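Local coordinates for mandelate racemase/muconate lactonizing enzyme family protein (Bradyrhizobium sp. ORS 278, PDB 3TOY), which belongs to the mandelate racemase/muconate lactonizing enzyme family of the enolase superfamily and pairs an alpha+beta capping domain with a modified TIM barrel, at residues A[69-74]-A[138-143]; A[102-107]-A[300-305]; A[126-131]-A[273-278]. All coordinates share one frame; numbering follows the deposited sequence.

Interaction 1. Residues A[69-74]-A[138-143]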
ATOM      1  N   THR A  69     -50.210  -5.334  17.721  1.00 35.28           N
ATOM      2  CA  THR A  69     -49.235  -4.421  18.287  1.00 37.86           C
ATOM      3  C   THR A  69     -47.840  -5.059  18.269  1.00 36.65           C
ATOM      4  O   THR A  69     -47.616  -6.103  18.892  1.00 37.34           O
ATOM      5  CB  THR A  69     -49.629  -3.987  19.709  1.00 39.59           C
ATOM      6  OG1 THR A  69     -50.866  -3.263  19.642  1.00 43.65           O
ATOM      7  CG2 THR A  69     -48.569  -3.079  20.327  1.00 33.98           C
ATOM      8  N   GLY A  70     -46.918  -4.427  17.536  1.00 36.75           N
ATOM      9  CA  GLY A  70     -45.526  -4.898  17.474  1.00 32.19           C
ATOM     10  C   GLY A  70     -44.801  -4.582  18.767  1.00 28.79           C
ATOM     11  O   GLY A  70     -45.012  -3.527  19.368  1.00 34.85           O
ATOM     12  N   HIS A  71     -43.932  -5.489  19.197  1.00 30.16           N
ATOM     13  CA  HIS A  71     -43.193  -5.303  20.416  1.00 27.89           C
ATOM     14  C   HIS A  71     -41.689  -5.455  20.145  1.00 32.38           C
ATOM     15  O   HIS A  71     -41.291  -6.219  19.272  1.00 34.11           O
ATOM     16  CB  HIS A  71     -43.557  -6.380  21.440  1.00 33.42           C
ATOM     17  CG  HIS A  71     -45.028  -6.514  21.701  1.00 41.65           C
ATOM     18  ND1 HIS A  71     -45.738  -5.598  22.450  1.00 48.73           N
ATOM     19  CD2 HIS A  71     -45.914  -7.470  21.334  1.00 50.22           C
ATOM     20  CE1 HIS A  71     -47.000  -5.981  22.525  1.00 51.75           C
ATOM     21  NE2 HIS A  71     -47.133  -7.113  21.858  1.00 51.68           N
ATOM     22  N   SER A  72     -40.886  -4.767  20.943  1.00 34.27           N
ATOM     23  CA  SER A  72     -39.446  -5.005  20.995  1.00 31.70           C
ATOM     24  C   SER A  72     -38.974  -4.425  22.307  1.00 33.59           C
ATOM     25  O   SER A  72     -39.729  -3.715  22.975  1.00 35.08           O
ATOM     26  CB  SER A  72     -38.765  -4.290  19.823  1.00 30.40           C
ATOM     27  OG  SER A  72     -38.766  -2.893  20.046  1.00 32.59           O
ATOM     28  N   TYR A  73     -37.751  -4.732  22.720  1.00 28.37           N
ATOM     29  CA  TYR A  73     -37.187  -4.030  23.875  1.00 27.80           C
ATOM     30  C   TYR A  73     -35.719  -3.641  23.649  1.00 33.32           C
ATOM     31  O   TYR A  73     -35.006  -4.235  22.800  1.00 34.93           O
ATOM     32  CB  TYR A  73     -37.306  -4.864  25.173  1.00 30.34           C
ATOM     33  CG  TYR A  73     -36.336  -6.032  25.243  1.00 31.35           C
ATOM     34  CD1 TYR A  73     -35.068  -5.878  25.815  1.00 31.82           C
ATOM     35  CD2 TYR A  73     -36.678  -7.273  24.726  1.00 30.64           C
ATOM     36  CE1 TYR A  73     -34.160  -6.945  25.860  1.00 28.28           C
ATOM     37  CE2 TYR A  73     -35.793  -8.336  24.768  1.00 30.62           C
ATOM     38  CZ  TYR A  73     -34.534  -8.159  25.327  1.00 32.30           C
ATOM     39  OH  TYR A  73     -33.667  -9.214  25.371  1.00 29.45           O
ATOM     40  N   LEU A  74     -35.300  -2.638  24.407  1.00 29.52           N
ATOM     41  CA  LEU A  74     -33.923  -2.175  24.467  1.00 30.28           C
ATOM     42  C   LEU A  74     -33.358  -2.443  25.850  1.00 38.58           C
ATOM     43  O   LEU A  74     -34.050  -2.221  26.857  1.00 32.91           O
ATOM     44  CB  LEU A  74     -33.883  -0.676  24.217  1.00 24.49           C
ATOM     45  CG  LEU A  74     -34.485  -0.197  22.902  1.00 27.73           C
ATOM     46  CD1 LEU A  74     -34.486   1.327  22.879  1.00 31.08           C
ATOM     47  CD2 LEU A  74     -33.721  -0.756  21.705  1.00 29.77           C
ATOM     48  N   LEU A 138     -45.120  -7.225  11.579  1.00 33.31           N
ATOM     49  CA  LEU A 138     -45.312  -7.903  10.304  1.00 31.61           C
ATOM     50  C   LEU A 138     -45.429  -9.412  10.523  1.00 33.14           C
ATOM     51  O   LEU A 138     -46.248 -10.091   9.889  1.00 34.47           O
ATOM     52  CB  LEU A 138     -44.164  -7.593   9.338  1.00 35.54           C
ATOM     53  CG  LEU A 138     -44.136  -6.234   8.639  1.00 38.54           C
ATOM     54  CD1 LEU A 138     -42.879  -6.154   7.754  1.00 34.69           C
ATOM     55  CD2 LEU A 138     -45.397  -5.967   7.817  1.00 42.85           C
ATOM     56  N   GLY A 139     -44.601  -9.943  11.413  1.00 31.61           N
ATOM     57  CA  GLY A 139     -44.632 -11.369  11.701  1.00 31.69           C
ATOM     58  C   GLY A 139     -45.959 -11.762  12.354  1.00 35.00           C
ATOM     59  O   GLY A 139     -46.573 -12.758  11.983  1.00 35.35           O
ATOM     60  N   GLN A 140     -46.387 -10.984  13.336  1.00 32.55           N
ATOM     61  CA  GLN A 140     -47.666 -11.251  14.005  1.00 35.97           C
ATOM     62  C   GLN A 140     -48.789 -11.211  12.987  1.00 38.53           C
ATOM     63  O   GLN A 140     -49.654 -12.082  12.986  1.00 41.24           O
ATOM     64  CB  GLN A 140     -47.942 -10.235  15.102  1.00 33.59           C
ATOM     65  CG  GLN A 140     -47.127 -10.424  16.378  1.00 35.40           C
ATOM     66  CD  GLN A 140     -47.610  -9.522  17.502  1.00 45.81           C
ATOM     67  OE1 GLN A 140     -48.739  -9.648  17.976  1.00 44.07           O
ATOM     68  NE2 GLN A 140     -46.760  -8.608  17.930  1.00 35.52           N
ATOM     69  N   LEU A 141     -48.774 -10.206  12.118  1.00 35.91           N
ATOM     70  CA  LEU A 141     -49.823 -10.063  11.117  1.00 40.10           C
ATOM     71  C   LEU A 141     -49.855 -11.231  10.150  1.00 47.54           C
ATOM     72  O   LEU A 141     -50.917 -11.578   9.633  1.00 40.27           O
ATOM     73  CB  LEU A 141     -49.702  -8.737  10.364  1.00 37.47           C
ATOM     74  CG  LEU A 141     -50.068  -7.481  11.150  1.00 37.86           C
ATOM     75  CD1 LEU A 141     -49.443  -6.257  10.528  1.00 38.93           C
ATOM     76  CD2 LEU A 141     -51.606  -7.338  11.182  1.00 35.35           C
ATOM     77  N   ALA A 142     -48.696 -11.845   9.907  1.00 41.90           N
ATOM     78  CA  ALA A 142     -48.629 -13.031   9.050  1.00 38.07           C
ATOM     79  C   ALA A 142     -48.821 -14.328   9.832  1.00 33.55           C
ATOM     80  O   ALA A 142     -48.968 -15.387   9.246  1.00 41.05           O
ATOM     81  CB  ALA A 142     -47.282 -13.070   8.290  1.00 40.72           C
ATOM     82  N   GLY A 143     -48.781 -14.254  11.152  1.00 34.97           N
ATOM     83  CA  GLY A 143     -48.825 -15.456  11.984  1.00 37.46           C
ATOM     84  C   GLY A 143     -47.585 -16.324  11.818  1.00 45.57           C
ATOM     85  O   GLY A 143     -47.659 -17.557  11.898  1.00 39.73           O
TER
HETATM   86  O   HOH W   1     -50.493  -7.893  18.906  1.00 36.52           O
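Strand 69-74 passes the C-terminal end of helix 122-142 with the segment axes 8.2 Å apart at 134°, and Gly70 and Gln140 make the nearest backbone approach. The gap is bridged by one side chain, that of Gln140. Its CG lies anti to the carbonyl carbon (chi1 -75°) and the chain then runs on extended, which carries the amide to the strand. Gln140 NE2 donates to Thr69 O at 2.8 Å. The bond is bent, with an N-H...O angle of 139°, and the donor sits above the carbonyl plane of Thr69. Asp136 takes a further hydrogen bond from NE2, so both a backbone and a carboxylate oxygen hold this nitrogen. The other end of the amide works through water 1. The water donates to Gln140 OE1 at 2.6 Å and accepts from Thr69 N at 2.8 Å. One amide thus serves both the N-H and the C=O of Thr69. His71 adds a looser touch, its CD2 lying 3.7 Å from Gln140 NE2 with ring and amide planes nearly parallel. The polar side of His71 turns to Asp61, through ND1. Past Ala142 the helix ends at Gly143 in a Schellman motif. Strand 69-75 is outermost in the antiparallel sheet of this chain. A helix packed beside such a sheet is the build of the N-terminal capping domain in the enolase superfamily.

Interaction 2. Residues A[102-107]-A[300-305]. With P4C (O-acetaldehydyl-hexaethylene glycol), chain H.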
ATOM      1  N   VAL A 102     -43.820  -0.418   6.708  1.00 32.42           N
ATOM      2  CA  VAL A 102     -42.898  -0.859   5.664  1.00 29.59           C
ATOM      3  C   VAL A 102     -41.502  -0.570   6.208  1.00 28.61           C
ATOM      4  O   VAL A 102     -41.039   0.544   6.109  1.00 27.46           O
ATOM      5  CB  VAL A 102     -43.132  -0.092   4.342  1.00 32.96           C
ATOM      6  CG1 VAL A 102     -42.149  -0.543   3.279  1.00 25.78           C
ATOM      7  CG2 VAL A 102     -44.585  -0.321   3.823  1.00 32.84           C
ATOM      8  N   PRO A 103     -40.860  -1.576   6.831  1.00 28.00           N
ATOM      9  CA  PRO A 103     -39.609  -1.364   7.586  1.00 31.55           C
ATOM     10  C   PRO A 103     -38.515  -0.628   6.809  1.00 28.05           C
ATOM     11  O   PRO A 103     -37.908   0.296   7.336  1.00 26.55           O
ATOM     12  CB  PRO A 103     -39.181  -2.788   7.942  1.00 29.26           C
ATOM     13  CG  PRO A 103     -40.528  -3.512   8.116  1.00 29.91           C
ATOM     14  CD  PRO A 103     -41.360  -2.959   6.984  1.00 27.65           C
ATOM     15  N   VAL A 104     -38.261  -1.038   5.579  1.00 31.97           N
ATOM     16  CA  VAL A 104     -37.198  -0.419   4.781  1.00 33.84           C
ATOM     17  C   VAL A 104     -37.484   1.058   4.532  1.00 33.23           C
ATOM     18  O   VAL A 104     -36.599   1.919   4.647  1.00 30.15           O
ATOM     19  CB  VAL A 104     -37.017  -1.176   3.451  1.00 29.81           C
ATOM     20  CG1 VAL A 104     -36.074  -0.422   2.491  1.00 33.87           C
ATOM     21  CG2 VAL A 104     -36.534  -2.588   3.754  1.00 28.44           C
ATOM     22  N   ASP A 105     -38.730   1.356   4.189  1.00 27.87           N
ATOM     23  CA  ASP A 105     -39.127   2.739   3.948  1.00 27.90           C
ATOM     24  C   ASP A 105     -39.109   3.582   5.213  1.00 24.42           C
ATOM     25  O   ASP A 105     -38.758   4.775   5.165  1.00 30.80           O
ATOM     26  CB  ASP A 105     -40.538   2.788   3.351  1.00 28.32           C
ATOM     27  CG  ASP A 105     -40.613   2.176   1.990  1.00 40.83           C
ATOM     28  OD1 ASP A 105     -39.569   1.771   1.405  1.00 39.76           O
ATOM     29  OD2 ASP A 105     -41.749   2.105   1.496  1.00 30.93           O
ATOM     30  N   LEU A 106     -39.530   2.995   6.340  1.00 29.85           N
ATOM     31  CA  LEU A 106     -39.515   3.698   7.628  1.00 25.78           C
ATOM     32  C   LEU A 106     -38.077   3.981   8.075  1.00 29.24           C
ATOM     33  O   LEU A 106     -37.769   5.039   8.636  1.00 30.74           O
ATOM     34  CB  LEU A 106     -40.259   2.886   8.706  1.00 28.78           C
ATOM     35  CG  LEU A 106     -41.788   2.779   8.470  1.00 28.47           C
ATOM     36  CD1 LEU A 106     -42.400   1.645   9.310  1.00 30.87           C
ATOM     37  CD2 LEU A 106     -42.478   4.118   8.727  1.00 30.32           C
ATOM     38  N   MET A 107     -37.193   3.028   7.832  1.00 28.96           N
ATOM     39  CA  MET A 107     -35.790   3.237   8.195  1.00 27.62           C
ATOM     40  C   MET A 107     -35.217   4.385   7.370  1.00 25.93           C
ATOM     41  O   MET A 107     -34.505   5.236   7.884  1.00 29.54           O
ATOM     42  CB  MET A 107     -34.979   1.954   7.963  1.00 29.97           C
ATOM     43  CG  MET A 107     -33.481   2.115   8.313  1.00 28.05           C
ATOM     44  SD  MET A 107     -33.206   2.508  10.043  1.00 30.71           S
ATOM     45  CE  MET A 107     -33.914   1.070  10.886  1.00 31.40           C
ATOM     46  N   GLY A 300     -31.495  -2.323  13.975  1.00 27.55           N
ATOM     47  CA  GLY A 300     -32.525  -3.355  14.100  1.00 26.26           C
ATOM     48  C   GLY A 300     -32.330  -4.479  13.107  1.00 32.49           C
ATOM     49  O   GLY A 300     -31.215  -4.734  12.647  1.00 25.51           O
ATOM     50  N   ILE A 301     -33.423  -5.163  12.787  1.00 27.30           N
ATOM     51  CA  ILE A 301     -33.422  -6.233  11.812  1.00 25.89           C
ATOM     52  C   ILE A 301     -32.946  -5.726  10.452  1.00 29.24           C
ATOM     53  O   ILE A 301     -32.140  -6.392   9.776  1.00 28.06           O
ATOM     54  CB  ILE A 301     -34.844  -6.824  11.651  1.00 25.43           C
ATOM     55  CG1 ILE A 301     -35.384  -7.333  13.008  1.00 31.27           C
ATOM     56  CG2 ILE A 301     -34.867  -7.898  10.603  1.00 24.32           C
ATOM     57  CD1 ILE A 301     -34.466  -8.213  13.745  1.00 38.99           C
ATOM     58  N   THR A 302     -33.457  -4.561  10.043  1.00 22.10           N
ATOM     59  CA  THR A 302     -33.193  -4.029   8.729  1.00 22.39           C
ATOM     60  C   THR A 302     -31.665  -3.765   8.560  1.00 24.87           C
ATOM     61  O   THR A 302     -31.066  -4.159   7.546  1.00 26.67           O
ATOM     62  CB  THR A 302     -34.011  -2.737   8.489  1.00 29.39           C
ATOM     63  OG1 THR A 302     -35.419  -3.071   8.524  1.00 28.85           O
ATOM     64  CG2 THR A 302     -33.690  -2.134   7.109  1.00 24.83           C
ATOM     65  N   GLY A 303     -31.084  -3.115   9.560  1.00 23.24           N
ATOM     66  CA  GLY A 303     -29.627  -2.824   9.589  1.00 23.44           C
ATOM     67  C   GLY A 303     -28.799  -4.117   9.675  1.00 25.54           C
ATOM     68  O   GLY A 303     -27.769  -4.266   8.977  1.00 23.65           O
ATOM     69  N   TRP A 304     -29.237  -5.061  10.505  1.00 23.49           N
ATOM     70  CA  TRP A 304     -28.550  -6.362  10.639  1.00 25.02           C
ATOM     71  C   TRP A 304     -28.378  -7.053   9.301  1.00 25.35           C
ATOM     72  O   TRP A 304     -27.280  -7.569   8.986  1.00 22.74           O
ATOM     73  CB  TRP A 304     -29.320  -7.292  11.592  1.00 23.68           C
ATOM     74  CG  TRP A 304     -28.713  -8.645  11.735  1.00 21.28           C
ATOM     75  CD1 TRP A 304     -28.740  -9.639  10.831  1.00 22.58           C
ATOM     76  CD2 TRP A 304     -27.969  -9.134  12.855  1.00 24.76           C
ATOM     77  NE1 TRP A 304     -28.056 -10.733  11.303  1.00 26.72           N
ATOM     78  CE2 TRP A 304     -27.565 -10.442  12.544  1.00 24.46           C
ATOM     79  CE3 TRP A 304     -27.584  -8.580  14.078  1.00 24.96           C
ATOM     80  CZ2 TRP A 304     -26.814 -11.220  13.412  1.00 22.18           C
ATOM     81  CZ3 TRP A 304     -26.831  -9.348  14.936  1.00 26.58           C
ATOM     82  CH2 TRP A 304     -26.469 -10.661  14.608  1.00 25.42           C
ATOM     83  N   LEU A 305     -29.457  -7.097   8.509  1.00 23.56           N
ATOM     84  CA  LEU A 305     -29.408  -7.793   7.221  1.00 26.00           C
ATOM     85  C   LEU A 305     -28.382  -7.176   6.250  1.00 23.89           C
ATOM     86  O   LEU A 305     -27.719  -7.899   5.483  1.00 25.85           O
ATOM     87  CB  LEU A 305     -30.804  -7.862   6.576  1.00 22.45           C
ATOM     88  CG  LEU A 305     -31.822  -8.699   7.363  1.00 26.91           C
ATOM     89  CD1 LEU A 305     -33.228  -8.474   6.787  1.00 34.23           C
ATOM     90  CD2 LEU A 305     -31.485 -10.198   7.405  1.00 27.75           C
TER
HETATM   91  O1  P4C H 364     -28.202 -10.330   3.276  1.00 56.69           O
HETATM   92  C2  P4C H 364     -28.930 -10.751   4.440  1.00 51.92           C
HETATM   93  C3  P4C H 364     -29.754 -12.003   4.153  1.00 53.42           C
HETATM   94  O4  P4C H 364     -31.055 -11.649   3.669  1.00 54.66           O
HETATM   95  C5  P4C H 364     -32.068 -12.564   4.119  1.00 57.00           C
HETATM   96  C6  P4C H 364     -33.425 -12.274   3.480  1.00 44.51           C
HETATM   97  O7  P4C H 364     -34.017 -11.116   4.067  1.00 57.08           O
HETATM   98  C8  P4C H 364     -35.042 -10.486   3.290  1.00 43.06           C
HETATM   99  C9  P4C H 364     -35.287  -9.094   3.872  1.00 45.45           C
HETATM  100  O10 P4C H 364     -34.807  -8.094   2.966  1.00 58.09           O
HETATM  101  C11 P4C H 364     -34.561  -6.833   3.588  1.00 53.54           C
HETATM  102  C12 P4C H 364     -33.803  -5.933   2.613  1.00 59.08           C
HETATM  103  O13 P4C H 364     -32.422  -6.308   2.530  1.00 49.44           O
HETATM  104  C14 P4C H 364     -31.643  -5.306   1.865  1.00 49.63           C
HETATM  105  C15 P4C H 364     -30.246  -5.849   1.570  1.00 58.50           C
HETATM  106  O16 P4C H 364     -29.386  -5.617   2.689  1.00 50.93           O
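Van der Waals packing joins Thr302 to Pro103, Val104 and Met107 of helix 103-113. The two helical segments lie almost at right angles, at 93°, with their axes 9.9 Å apart. Thr302 points at the other helix and meets it with both branches. Its methyl, placed anti to the backbone N by a chi1 of -63°, touches both Val104 and Met107. Thr302 CG2 is 4.4 Å from Val104 CG2 and equally far from Met107 CB. These are loose van der Waals contacts. The other branch, Thr302 OG1, lies 3.8 Å from Pro103 CB, in the first turn of its helix.

No hydrogen bond joins the two segments. The polar end of Thr302 is served from helix 122-142 instead, where OG1 bonds to Asp131 and to Trp135 NE1. Trp135 also packs on Pro103 and Ile301, so that helix lies against both partners. The outer side of helix 103-113 belongs to the assembly, since Asp105 OD2 bonds to Ser153 OG of the second subunit.

The bound o-acetaldehydyl-hexaethylene glycol (P4C) lies against the 300-305 segment, at Leu305. Leu305 CD1 comes within 3.6 Å of P4C C9. P4C O1 makes a weak hydrogen bond of 3.3 Å to Leu305 O. Leu305 is one of the residues of this ligand pocket. The helix-on-helix crossing joins the N-terminal capping domain to the barrel domain, an interface characteristic of the enolase superfamily.

Interaction 3. Residues A[126-131]-A[273-278]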
ATOM      1  N   ALA A 126     -33.279   4.086  19.882  1.00 28.87           N
ATOM      2  CA  ALA A 126     -34.711   4.326  19.614  1.00 27.41           C
ATOM      3  C   ALA A 126     -35.100   3.846  18.235  1.00 29.42           C
ATOM      4  O   ALA A 126     -36.048   3.088  18.078  1.00 29.36           O
ATOM      5  CB  ALA A 126     -35.025   5.798  19.750  1.00 30.51           C
ATOM      6  N   VAL A 127     -34.365   4.314  17.226  1.00 29.65           N
ATOM      7  CA  VAL A 127     -34.580   3.925  15.834  1.00 27.31           C
ATOM      8  C   VAL A 127     -34.529   2.403  15.623  1.00 30.32           C
ATOM      9  O   VAL A 127     -35.387   1.823  14.940  1.00 27.25           O
ATOM     10  CB  VAL A 127     -33.549   4.647  14.910  1.00 25.24           C
ATOM     11  CG1 VAL A 127     -33.560   4.048  13.509  1.00 28.18           C
ATOM     12  CG2 VAL A 127     -33.859   6.142  14.863  1.00 27.60           C
ATOM     13  N   SER A 128     -33.534   1.759  16.222  1.00 27.32           N
ATOM     14  CA  SER A 128     -33.365   0.317  16.019  1.00 23.66           C
ATOM     15  C   SER A 128     -34.478  -0.410  16.763  1.00 25.75           C
ATOM     16  O   SER A 128     -34.957  -1.432  16.305  1.00 28.24           O
ATOM     17  CB  SER A 128     -32.010  -0.149  16.544  1.00 24.13           C
ATOM     18  OG  SER A 128     -30.954   0.558  15.861  1.00 26.01           O
ATOM     19  N   GLY A 129     -34.870   0.138  17.914  1.00 28.19           N
ATOM     20  CA  GLY A 129     -35.942  -0.471  18.713  1.00 30.83           C
ATOM     21  C   GLY A 129     -37.241  -0.455  17.926  1.00 29.59           C
ATOM     22  O   GLY A 129     -37.967  -1.449  17.916  1.00 30.75           O
ATOM     23  N   LEU A 130     -37.522   0.667  17.269  1.00 28.42           N
ATOM     24  CA  LEU A 130     -38.705   0.799  16.420  1.00 27.25           C
ATOM     25  C   LEU A 130     -38.667  -0.188  15.272  1.00 31.40           C
ATOM     26  O   LEU A 130     -39.646  -0.876  14.982  1.00 29.27           O
ATOM     27  CB  LEU A 130     -38.872   2.240  15.899  1.00 24.86           C
ATOM     28  CG  LEU A 130     -39.297   3.251  16.975  1.00 32.28           C
ATOM     29  CD1 LEU A 130     -39.064   4.697  16.596  1.00 33.98           C
ATOM     30  CD2 LEU A 130     -40.781   3.013  17.370  1.00 32.18           C
ATOM     31  N   ASP A 131     -37.521  -0.276  14.604  1.00 27.46           N
ATOM     32  CA  ASP A 131     -37.399  -1.217  13.504  1.00 29.16           C
ATOM     33  C   ASP A 131     -37.739  -2.651  13.923  1.00 25.37           C
ATOM     34  O   ASP A 131     -38.445  -3.367  13.205  1.00 29.76           O
ATOM     35  CB  ASP A 131     -35.979  -1.155  12.884  1.00 23.94           C
ATOM     36  CG  ASP A 131     -35.838  -2.091  11.702  1.00 24.52           C
ATOM     37  OD1 ASP A 131     -36.199  -1.694  10.570  1.00 29.72           O
ATOM     38  OD2 ASP A 131     -35.384  -3.235  11.918  1.00 26.40           O
ATOM     39  N   TRP A 273     -20.800  -0.537  17.720  1.00 21.81           N
ATOM     40  CA  TRP A 273     -20.726   0.221  16.482  1.00 23.18           C
ATOM     41  C   TRP A 273     -22.123   0.551  15.946  1.00 24.66           C
ATOM     42  O   TRP A 273     -23.103  -0.189  16.177  1.00 27.44           O
ATOM     43  CB  TRP A 273     -19.892  -0.506  15.411  1.00 25.76           C
ATOM     44  CG  TRP A 273     -18.482  -0.802  15.858  1.00 24.01           C
ATOM     45  CD1 TRP A 273     -17.761  -0.111  16.788  1.00 22.42           C
ATOM     46  CD2 TRP A 273     -17.614  -1.836  15.363  1.00 22.06           C
ATOM     47  NE1 TRP A 273     -16.504  -0.675  16.924  1.00 22.87           N
ATOM     48  CE2 TRP A 273     -16.391  -1.723  16.053  1.00 21.91           C
ATOM     49  CE3 TRP A 273     -17.754  -2.850  14.400  1.00 23.54           C
ATOM     50  CZ2 TRP A 273     -15.323  -2.599  15.843  1.00 22.53           C
ATOM     51  CZ3 TRP A 273     -16.668  -3.737  14.184  1.00 22.17           C
ATOM     52  CH2 TRP A 273     -15.487  -3.596  14.903  1.00 22.28           C
ATOM     53  N   TRP A 274     -22.208   1.656  15.229  1.00 24.51           N
ATOM     54  CA  TRP A 274     -23.507   2.240  14.844  1.00 25.68           C
ATOM     55  C   TRP A 274     -23.848   2.003  13.380  1.00 27.19           C
ATOM     56  O   TRP A 274     -23.180   2.548  12.501  1.00 25.05           O
ATOM     57  CB  TRP A 274     -23.509   3.761  15.154  1.00 24.22           C
ATOM     58  CG  TRP A 274     -23.360   4.018  16.619  1.00 24.88           C
ATOM     59  CD1 TRP A 274     -22.244   4.429  17.279  1.00 23.32           C
ATOM     60  CD2 TRP A 274     -24.379   3.815  17.624  1.00 23.74           C
ATOM     61  NE1 TRP A 274     -22.501   4.494  18.642  1.00 24.13           N
ATOM     62  CE2 TRP A 274     -23.813   4.143  18.866  1.00 23.85           C
ATOM     63  CE3 TRP A 274     -25.718   3.390  17.575  1.00 27.41           C
ATOM     64  CZ2 TRP A 274     -24.528   4.048  20.069  1.00 27.81           C
ATOM     65  CZ3 TRP A 274     -26.448   3.304  18.778  1.00 24.95           C
ATOM     66  CH2 TRP A 274     -25.846   3.637  19.998  1.00 22.57           C
ATOM     67  N   PHE A 275     -24.909   1.227  13.135  1.00 23.43           N
ATOM     68  CA  PHE A 275     -25.542   1.104  11.821  1.00 21.36           C
ATOM     69  C   PHE A 275     -24.656   0.450  10.769  1.00 22.18           C
ATOM     70  O   PHE A 275     -23.481   0.176  11.034  1.00 25.65           O
ATOM     71  CB  PHE A 275     -26.058   2.461  11.330  1.00 24.26           C
ATOM     72  CG  PHE A 275     -27.232   2.953  12.133  1.00 27.51           C
ATOM     73  CD1 PHE A 275     -28.504   2.493  11.856  1.00 31.43           C
ATOM     74  CD2 PHE A 275     -27.032   3.829  13.195  1.00 24.33           C
ATOM     75  CE1 PHE A 275     -29.606   2.926  12.617  1.00 24.27           C
ATOM     76  CE2 PHE A 275     -28.100   4.264  13.966  1.00 26.75           C
ATOM     77  CZ  PHE A 275     -29.387   3.806  13.672  1.00 25.62           C
ATOM     78  N   PRO A 276     -25.236   0.158   9.596  1.00 22.67           N
ATOM     79  CA  PRO A 276     -24.409  -0.525   8.598  1.00 23.77           C
ATOM     80  C   PRO A 276     -23.143   0.255   8.266  1.00 23.16           C
ATOM     81  O   PRO A 276     -22.080  -0.361   8.036  1.00 23.63           O
ATOM     82  CB  PRO A 276     -25.344  -0.636   7.393  1.00 24.00           C
ATOM     83  CG  PRO A 276     -26.716  -0.906   8.089  1.00 25.19           C
ATOM     84  CD  PRO A 276     -26.682   0.065   9.269  1.00 20.99           C
ATOM     85  N   ARG A 277     -23.212   1.580   8.264  1.00 22.88           N
ATOM     86  CA  ARG A 277     -21.990   2.355   7.917  1.00 19.55           C
ATOM     87  C   ARG A 277     -20.902   2.189   8.952  1.00 26.09           C
ATOM     88  O   ARG A 277     -19.720   2.133   8.605  1.00 23.31           O
ATOM     89  CB  ARG A 277     -22.278   3.840   7.689  1.00 20.85           C
ATOM     90  CG  ARG A 277     -20.994   4.692   7.364  1.00 21.05           C
ATOM     91  CD  ARG A 277     -20.386   4.269   6.017  1.00 20.87           C
ATOM     92  NE  ARG A 277     -21.378   4.394   4.959  1.00 27.77           N
ATOM     93  CZ  ARG A 277     -21.373   3.697   3.818  1.00 37.15           C
ATOM     94  NH1 ARG A 277     -20.387   2.856   3.552  1.00 32.45           N
ATOM     95  NH2 ARG A 277     -22.346   3.867   2.933  1.00 39.91           N
ATOM     96  N   GLY A 278     -21.281   2.124  10.227  1.00 23.47           N
ATOM     97  CA  GLY A 278     -20.308   1.920  11.302  1.00 23.49           C
ATOM     98  C   GLY A 278     -19.558   0.614  11.105  1.00 26.31           C
ATOM     99  O   GLY A 278     -18.351   0.534  11.351  1.00 24.01           O
TER
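Phe275 reaches helix 122-142 with the far end of its ring and meets Val127 and Ser128 there. Its backbone stays well back, the nearest CA pair, Ser128 and Phe275, being 8.9 Å apart. The ring is carried across by a chi1 of -69°, which sets CG anti to the carbonyl carbon. Phe275 CZ then lies 4.2 Å from Val127 CG1. This methyl sits at the ring edge, near the ring plane, and the two side chains cross at about a right angle. Val127 offers the branch that is anti to its own backbone N (chi1 168°). The contact is therefore methyl against ring edge and involves no methyl over the ring face.

Ser128 OG is also 4.2 Å from Phe275 CZ, and it approaches the ring obliquely. No hydrogen bond crosses between the segments. The hydroxyl has its main partner within its own helix, at Gly124 O, with weaker bonds to Gly299 N and Met296 O. A buried polar atom beside the ring is thus satisfied by backbone groups.

Trp119 stacks on the Phe275 ring, while the Phe275 backbone bonds to Lys297. Met107 and Met110 of helix 103-113 pack on Val127. Where the helix of the capping domain meets the 273-278 segment of the barrel domain, the chemistry implies a small, buried, mainly apolar join whose cohesion rests on van der Waals packing.

Overall arrangement
Helix 122-142 ties the three contacts together. It supplies one segment each to interactions 1 and 3, and its Asp131 side chain also reaches interaction 2. Ser72 of interaction 1 reaches the same helix near its middle, at Gly129 O. Interaction 3 lies deepest, and all its touching residues are buried. Interactions 1 and 2 are only partly buried. Interaction 1 stays within the N-terminal domain and is polar, with an amide and a water. Interactions 2 and 3, with centres about 9 Å apart, join that domain to the barrel mainly by van der Waals packing, with no hydrogen bond between the segments. Both of these also touch the second subunit, whereas no other chain touches interaction 1.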